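Local atomic coordinates of peroxinectin A (PDB entry 6ERC), a protein that catalyses the oxidation of phenolic donors by hydrogen peroxide as a secreted haem peroxidase, and also acts on iodide and thiocyanate. Residues Q291-N294 with E295-T298; Y395-L398 with R399-G403; I458-Q461 with F462-R466. All blocks are in the same frame, centred on the assembly; numbering follows the deposited sequence.

Contact 1. Residues Q291-N294 with E295-T298; sequences QVSN and EFTT. With HEM (protoporphyrin IX containing Fe), chain F.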
# COMPACT_ATOMS: atom_id res chain seq x y z
N GLN A 291 0.70 16.01 0.15
CA GLN A 291 0.14 15.22 1.24
C GLN A 291 -0.92 14.26 0.72
O GLN A 291 -1.69 14.60 -0.18
CB GLN A 291 -0.45 16.14 2.31
CG GLN A 291 -0.94 15.44 3.56
CD GLN A 291 0.18 15.01 4.48
OE1 GLN A 291 1.21 15.68 4.58
NE2 GLN A 291 -0.01 13.89 5.17
N VAL A 292 -0.96 13.06 1.30
CA VAL A 292 -1.92 12.05 0.86
C VAL A 292 -3.32 12.46 1.29
O VAL A 292 -3.53 13.03 2.36
CB VAL A 292 -1.54 10.67 1.43
CG1 VAL A 292 -2.61 9.63 1.08
CG2 VAL A 292 -0.18 10.23 0.91
N SER A 293 -4.30 12.15 0.44
CA SER A 293 -5.70 12.41 0.77
C SER A 293 -6.28 11.25 1.55
O SER A 293 -5.92 10.09 1.35
CB SER A 293 -6.52 12.64 -0.50
OG SER A 293 -6.67 11.44 -1.23
N ASN A 294 -7.22 11.58 2.45
CA ASN A 294 -7.83 10.56 3.28
C ASN A 294 -8.59 9.53 2.44
O ASN A 294 -8.60 8.34 2.77
CB ASN A 294 -8.77 11.21 4.29
CG ASN A 294 -8.91 10.40 5.56
OD1 ASN A 294 -9.22 9.21 5.52
ND2 ASN A 294 -8.67 11.05 6.69
N GLU A 295 -9.20 9.97 1.34
CA GLU A 295 -9.96 9.05 0.50
C GLU A 295 -9.04 8.15 -0.31
O GLU A 295 -9.41 7.01 -0.61
CB GLU A 295 -10.88 9.83 -0.44
CG GLU A 295 -11.90 10.72 0.27
CD GLU A 295 -11.31 12.03 0.75
OE1 GLU A 295 -10.07 12.18 0.72
OE2 GLU A 295 -12.09 12.92 1.17
N PHE A 296 -7.85 8.63 -0.67
CA PHE A 296 -6.91 7.83 -1.45
C PHE A 296 -6.49 6.59 -0.69
O PHE A 296 -6.67 5.46 -1.15
CB PHE A 296 -5.69 8.68 -1.83
CG PHE A 296 -4.59 7.91 -2.51
CD1 PHE A 296 -4.63 7.68 -3.88
CD2 PHE A 296 -3.52 7.42 -1.79
CE1 PHE A 296 -3.62 6.97 -4.51
CE2 PHE A 296 -2.50 6.71 -2.42
CZ PHE A 296 -2.55 6.49 -3.78
N THR A 297 -5.91 6.78 0.50
CA THR A 297 -5.39 5.64 1.25
C THR A 297 -6.49 4.83 1.91
O THR A 297 -6.38 3.61 2.01
CB THR A 297 -4.38 6.13 2.29
OG1 THR A 297 -3.73 5.01 2.90
CG2 THR A 297 -5.05 6.96 3.38
N THR A 298 -7.57 5.48 2.36
CA THR A 298 -8.62 4.77 3.07
C THR A 298 -9.55 4.02 2.12
O THR A 298 -10.00 2.92 2.44
CB THR A 298 -9.43 5.75 3.93
OG1 THR A 298 -8.54 6.55 4.72
CG2 THR A 298 -10.37 4.99 4.85
CHA HEM F . -3.78 -1.31 4.42
CHB HEM F . -2.77 -6.03 4.42
CHC HEM F . -2.10 -5.87 -0.40
CHD HEM F . -3.35 -1.19 -0.41
C1A HEM F . -3.62 -2.61 4.82
C2A HEM F . -3.89 -3.12 6.14
C3A HEM F . -3.62 -4.43 6.15
C4A HEM F . -3.16 -4.78 4.83
CMA HEM F . -3.75 -5.40 7.34
CAA HEM F . -4.42 -2.27 7.31
CBA HEM F . -5.84 -2.75 7.59
CGA HEM F . -6.62 -1.67 8.28
O1A HEM F . -6.83 -0.59 7.67
O2A HEM F . -7.04 -1.88 9.45
C1B HEM F . -2.48 -6.38 3.12
C2B HEM F . -2.07 -7.70 2.69
C3B HEM F . -1.88 -7.66 1.36
C4B HEM F . -2.17 -6.31 0.91
CMB HEM F . -1.90 -8.88 3.67
CAB HEM F . -1.44 -8.79 0.40
CBB HEM F . -1.25 -10.05 0.79
C1C HEM F . -2.39 -4.60 -0.83
C2C HEM F . -2.34 -4.12 -2.20
C3C HEM F . -2.68 -2.81 -2.20
C4C HEM F . -2.96 -2.44 -0.83
CMC HEM F . -1.94 -5.05 -3.37
CAC HEM F . -2.82 -1.76 -3.33
CBC HEM F . -2.58 -1.97 -4.63
C1D HEM F . -3.53 -0.81 0.90
C2D HEM F . -3.78 0.54 1.36
C3D HEM F . -3.91 0.50 2.68
C4D HEM F . -3.72 -0.87 3.12
CMD HEM F . -3.91 1.77 0.44
CAD HEM F . -4.17 1.67 3.65
CBD HEM F . -2.81 2.35 3.83
CGD HEM F . -2.67 2.90 5.23
O1D HEM F . -2.27 2.13 6.14
O2D HEM F . -2.94 4.11 5.44
NA HEM F . -3.17 -3.65 4.04
NB HEM F . -2.53 -5.56 2.01
NC HEM F . -2.77 -3.55 -0.03
ND HEM F . -3.50 -1.64 2.00
FE HEM F . -2.97 -3.56 2.01

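Contact 2. Residues Y395-L398 with R399-G403; sequences YNSL and RRQLG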
# COMPACT_ATOMS: atom_id res chain seq x y z
N TYR A 395 -21.27 6.52 -0.89
CA TYR A 395 -20.90 6.40 -2.30
C TYR A 395 -21.40 7.59 -3.11
O TYR A 395 -20.62 8.28 -3.78
CB TYR A 395 -21.44 5.08 -2.85
CG TYR A 395 -21.22 4.86 -4.33
CD1 TYR A 395 -19.94 4.75 -4.86
CD2 TYR A 395 -22.30 4.73 -5.19
CE1 TYR A 395 -19.75 4.54 -6.21
CE2 TYR A 395 -22.12 4.52 -6.54
CZ TYR A 395 -20.84 4.43 -7.05
OH TYR A 395 -20.67 4.22 -8.40
N ASN A 396 -22.71 7.84 -3.08
CA ASN A 396 -23.26 8.92 -3.90
C ASN A 396 -22.83 10.29 -3.41
O ASN A 396 -22.70 11.22 -4.21
CB ASN A 396 -24.79 8.83 -3.94
CG ASN A 396 -25.31 8.33 -5.28
OD1 ASN A 396 -24.61 8.35 -6.29
ND2 ASN A 396 -26.57 7.88 -5.30
N SER A 397 -22.61 10.45 -2.10
CA SER A 397 -22.11 11.73 -1.60
C SER A 397 -20.70 12.00 -2.08
O SER A 397 -20.37 13.13 -2.46
CB SER A 397 -22.17 11.75 -0.07
OG SER A 397 -21.71 12.99 0.43
N LEU A 398 -19.84 10.98 -2.08
CA LEU A 398 -18.48 11.15 -2.56
C LEU A 398 -18.46 11.57 -4.02
O LEU A 398 -17.76 12.51 -4.41
CB LEU A 398 -17.69 9.85 -2.36
CG LEU A 398 -16.24 9.85 -2.86
CD1 LEU A 398 -15.42 10.92 -2.15
CD2 LEU A 398 -15.62 8.48 -2.65
N ARG A 399 -19.24 10.88 -4.86
CA ARG A 399 -19.29 11.22 -6.28
C ARG A 399 -19.67 12.68 -6.49
O ARG A 399 -19.02 13.40 -7.26
CB ARG A 399 -20.28 10.30 -7.00
CG ARG A 399 -19.78 8.88 -7.18
CD ARG A 399 -20.79 8.00 -7.91
NE ARG A 399 -21.07 8.47 -9.26
CZ ARG A 399 -20.33 8.19 -10.33
NH1 ARG A 399 -19.24 7.44 -10.22
NH2 ARG A 399 -20.68 8.67 -11.52
N ARG A 400 -20.71 13.14 -5.80
CA ARG A 400 -21.12 14.54 -5.90
C ARG A 400 -19.95 15.47 -5.57
O ARG A 400 -19.67 16.43 -6.31
CB ARG A 400 -22.30 14.83 -4.98
CG ARG A 400 -23.62 14.17 -5.38
CD ARG A 400 -24.79 14.70 -4.53
NE ARG A 400 -26.04 13.99 -4.77
CZ ARG A 400 -26.51 12.99 -4.02
NH1 ARG A 400 -25.82 12.56 -2.96
NH2 ARG A 400 -27.66 12.41 -4.33
N GLN A 401 -19.25 15.20 -4.47
CA GLN A 401 -18.16 16.06 -4.04
C GLN A 401 -16.91 15.91 -4.89
O GLN A 401 -16.00 16.73 -4.76
CB GLN A 401 -17.83 15.78 -2.57
CG GLN A 401 -18.97 16.11 -1.63
CD GLN A 401 -18.57 16.05 -0.17
OE1 GLN A 401 -17.83 16.90 0.32
NE2 GLN A 401 -19.08 15.04 0.54
N LEU A 402 -16.85 14.90 -5.76
CA LEU A 402 -15.77 14.77 -6.73
C LEU A 402 -16.14 15.32 -8.09
O LEU A 402 -15.35 15.21 -9.03
CB LEU A 402 -15.37 13.30 -6.87
CG LEU A 402 -14.77 12.62 -5.63
CD1 LEU A 402 -14.62 11.13 -5.87
CD2 LEU A 402 -13.42 13.24 -5.28
N GLY A 403 -17.32 15.93 -8.23
CA GLY A 403 -17.76 16.43 -9.51
C GLY A 403 -18.37 15.39 -10.42
O GLY A 403 -18.46 15.62 -11.63

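Contact 3. Residues I458-Q461 with F462-R466; sequences IYEQ and FFRTR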
# COMPACT_ATOMS: atom_id res chain seq x y z
N ILE A 458 -7.39 8.17 -7.50
CA ILE A 458 -6.00 7.77 -7.69
C ILE A 458 -5.29 8.75 -8.61
O ILE A 458 -4.17 9.19 -8.34
CB ILE A 458 -5.93 6.33 -8.23
CG1 ILE A 458 -6.47 5.35 -7.18
CG2 ILE A 458 -4.49 5.96 -8.58
CD1 ILE A 458 -6.73 3.96 -7.72
N TYR A 459 -5.93 9.10 -9.73
CA TYR A 459 -5.34 10.07 -10.64
C TYR A 459 -5.02 11.37 -9.92
O TYR A 459 -3.95 11.96 -10.12
CB TYR A 459 -6.29 10.34 -11.81
CG TYR A 459 -5.75 11.31 -12.84
CD1 TYR A 459 -5.81 12.68 -12.63
CD2 TYR A 459 -5.19 10.85 -14.02
CE1 TYR A 459 -5.32 13.56 -13.57
CE2 TYR A 459 -4.70 11.73 -14.97
CZ TYR A 459 -4.76 13.09 -14.73
OH TYR A 459 -4.27 13.97 -15.67
N GLU A 460 -5.93 11.82 -9.05
CA GLU A 460 -5.75 13.11 -8.40
C GLU A 460 -4.60 13.07 -7.40
O GLU A 460 -3.88 14.07 -7.25
CB GLU A 460 -7.06 13.51 -7.70
CG GLU A 460 -7.12 14.98 -7.28
CD GLU A 460 -6.45 15.25 -5.95
OE1 GLU A 460 -6.26 14.29 -5.16
OE2 GLU A 460 -6.10 16.42 -5.69
N GLN A 461 -4.40 11.94 -6.73
CA GLN A 461 -3.33 11.85 -5.74
C GLN A 461 -1.96 11.88 -6.41
O GLN A 461 -1.11 12.71 -6.08
CB GLN A 461 -3.49 10.57 -4.91
CG GLN A 461 -2.41 10.38 -3.86
CD GLN A 461 -2.36 11.52 -2.87
OE1 GLN A 461 -3.26 11.68 -2.04
NE2 GLN A 461 -1.32 12.33 -2.96
N PHE A 462 -1.72 10.96 -7.35
CA PHE A 462 -0.39 10.83 -7.92
C PHE A 462 0.01 12.03 -8.76
O PHE A 462 1.20 12.25 -8.99
CB PHE A 462 -0.30 9.54 -8.74
CG PHE A 462 -0.19 8.31 -7.90
CD1 PHE A 462 0.93 8.09 -7.11
CD2 PHE A 462 -1.20 7.36 -7.89
CE1 PHE A 462 1.03 6.96 -6.33
CE2 PHE A 462 -1.10 6.23 -7.11
CZ PHE A 462 0.02 6.02 -6.33
N PHE A 463 -0.95 12.83 -9.23
CA PHE A 463 -0.59 14.10 -9.83
C PHE A 463 0.09 15.01 -8.81
O PHE A 463 1.06 15.71 -9.14
CB PHE A 463 -1.83 14.79 -10.40
CG PHE A 463 -1.53 16.09 -11.09
CD1 PHE A 463 -1.52 17.28 -10.37
CD2 PHE A 463 -1.25 16.13 -12.44
CE1 PHE A 463 -1.25 18.48 -11.00
CE2 PHE A 463 -0.97 17.32 -13.07
CZ PHE A 463 -0.97 18.50 -12.35
N ARG A 464 -0.40 15.00 -7.57
CA ARG A 464 0.14 15.90 -6.56
C ARG A 464 1.47 15.40 -6.00
O ARG A 464 2.40 16.20 -5.82
CB ARG A 464 -0.88 16.09 -5.44
CG ARG A 464 -2.06 16.97 -5.85
CD ARG A 464 -3.00 17.26 -4.69
NE ARG A 464 -3.70 16.06 -4.23
CZ ARG A 464 -3.36 15.33 -3.18
NH1 ARG A 464 -4.08 14.26 -2.86
NH2 ARG A 464 -2.32 15.66 -2.43
N THR A 465 1.59 14.10 -5.73
CA THR A 465 2.85 13.60 -5.18
C THR A 465 4.00 13.66 -6.17
O THR A 465 5.15 13.44 -5.77
CB THR A 465 2.69 12.17 -4.66
OG1 THR A 465 1.89 11.41 -5.57
CG2 THR A 465 2.05 12.17 -3.28
N ARG A 466 3.73 13.95 -7.44
CA ARG A 466 4.77 14.27 -8.41
C ARG A 466 4.97 15.78 -8.55
O ARG A 466 6.10 16.27 -8.47
CB ARG A 466 4.42 13.67 -9.78
CG ARG A 466 5.33 14.14 -10.91
CD ARG A 466 5.15 13.31 -12.17
NE ARG A 466 4.01 13.75 -12.97
CZ ARG A 466 3.64 13.20 -14.13
NH1 ARG A 466 4.32 12.17 -14.63
NH2 ARG A 466 2.60 13.67 -14.79

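Contact 1. Residues Q291-N294 with E295-T298
Asn294 O is met twice by Thr298: the backbone N of Thr298 gives it a hydrogen bond of 3.1 Å, and Thr298 OG1 lies 2.6 Å from the same Asn294 O. The hydroxyl has a second acceptor in Asn294 OD1, 2.9 Å from Thr298 OG1, so its single proton must serve one or be shared. The first torsion of Thr298 (chi1 -50°) sets OG1 beside its own backbone N and thus facing the carbonyl one turn back. Asn294 OD1 is held as well by His390 ND1, while Asn294 ND2 bonds Glu141 and Gln142, which ties this turn to strand 139-144.

One residue earlier comes the N-cap of helix 294-300. Ser293 OG accepts from Phe296 N at 3.1 Å, a moderately bent capping bond (141° at the hydrogen) that gives the Phe296 amide, in the first turn, a side-chain acceptor. Ser293 O adds weak bonds from Phe296 N at 3.2 Å and from Thr297 N at 3.4 Å. With an alanine here the capping oxygen is gone, and Phe296 N would probably be left with just its weak bond to Ser293 O.

Packing brings Val292 CG1 to the ring of Phe296, 3.7 Å from Phe296 CD2, and the valine methyl comes at a slant to the ring. The same methyl lies near Thr297 CB.

Thr297 turns to the haem. Its OG1 stands anti to the backbone N (chi1 -172°) and donates to propionate oxygen O2D of HEM at 2.8 Å. Arg302 and Arg386 also bond the haem, as does Arg213, the predicted transition-state stabiliser.

Contact 2. Residues Y395-L398 with R399-G403
Tyr395 O accepts from Arg399 N at 3.1 Å. Two more bonds follow in step, Arg400 N to Asn396 O at 3.2 Å and Gln401 N to Ser397 O at 3.1 Å, the usual helical bonds to the fourth residue on.

Among side chains, the polar contact is slight. Gln401 NE2 gives a weak bond to Ser397 OG at 3.3 Å, one turn back, and the other end of the same amide, OE1, is held by Asn31 N.

The aromatic contact is a CH-pi one. Arg399 CD lies over one face of the Tyr395 ring, 4.0 Å from its centroid and displaced toward the rim on the hydroxyl side. Tyrosine and arginine run alongside each other, but the arginine bends beyond CG (chi3 62°), and its guanidinium is turned 38° from the ring plane; the methylene, not the charged group, covers the ring. The polar ends have their own partners: Tyr395 OH bonds Glu442, and Arg399 bonds Arg405 O through NE and Gln452 OE1 through NH2.

Apolar packing is carried by the leucines one turn apart, with Leu398 CG 3.7 Å from Leu402 CD1. Both rest on Ile457 of helix 452-467, so this edge of the helix is its packing side, whereas Arg400 lies on the exposed side, with a long, weak ion pair to Asp431.

At the far end Leu402 N still reaches Leu398 O, weakly, but it also makes a weak bond to Arg399 O, and Gly403 N bonds Arg400 O at 3.1 Å, both over three residues. Gly403 takes a positive phi of 82°, where a beta carbon would collide with the carbonyl O of Leu402; the turn is a Schellman motif, a classic way for the chain to leave the C-terminal end of a helix.

Contact 3. Residues I458-Q461 with F462-R466
Glu460 and Arg464, one turn apart on helix 452-467, form a two-pronged salt bridge. Arg464 NE bonds Glu460 OE2 at 2.8 Å and Arg464 NH1 bonds Glu460 OE1 at 3.2 Å, so the guanidinium meets the carboxylate side-on, with their planes 30° apart. Both oxygens are approached from the syn side; the NH1 bond lies in the guanidinium plane, while the NE bond is tilted from it.

Arg464 NH1 also leans on Gln461 OE1 at 2.8 Å, a weak, strongly bent bond; the same oxygen also accepts from Ser293 N. The bend of Gln461 at its second torsion (chi2 59°) brings the amide toward the next turn, beside Arg464 and Thr465, nearly upright against the guanidinium (76°). Arg464 NH2 bonds Gln291 O and Asn289 O.

In the backbone, Phe462 N bonds Ile458 O at 3.2 Å, and Thr465 N bonds Gln461 O at 3.1 Å. Outward from there, Ile458 CG2 touches the edge of the Phe462 ring, 3.6 Å from Phe462 CD2. That ring in turn meets Phe296 edge-to-face.

All three guanidinium nitrogens thus have acceptors: the carboxylate probably balances the charge on one edge, and the carboxylate and the loop carbonyls together probably limit how far the group can turn.

In the fold
From the N terminus, contact 1 comes first, where the loop after helix 247-275 turns into helix 294-300. Contact 2 spans helix 395-401 and its exit, and contact 3 lies within helix 452-467. All three are local, closing no more than a helical turn, and they follow in series without nesting or crossing. The ties between them are made in space. Contacts 1 and 3 join through Gln461 OE1, 2.7 Å from Ser293 N, and Phe296 packs on Gln461, so the late helix backs the haem-binding turn. Contact 2 touches contact 1 through Glu295 and Leu398. Contacts 2 and 3 remain about 7 Å apart at their nearest atoms.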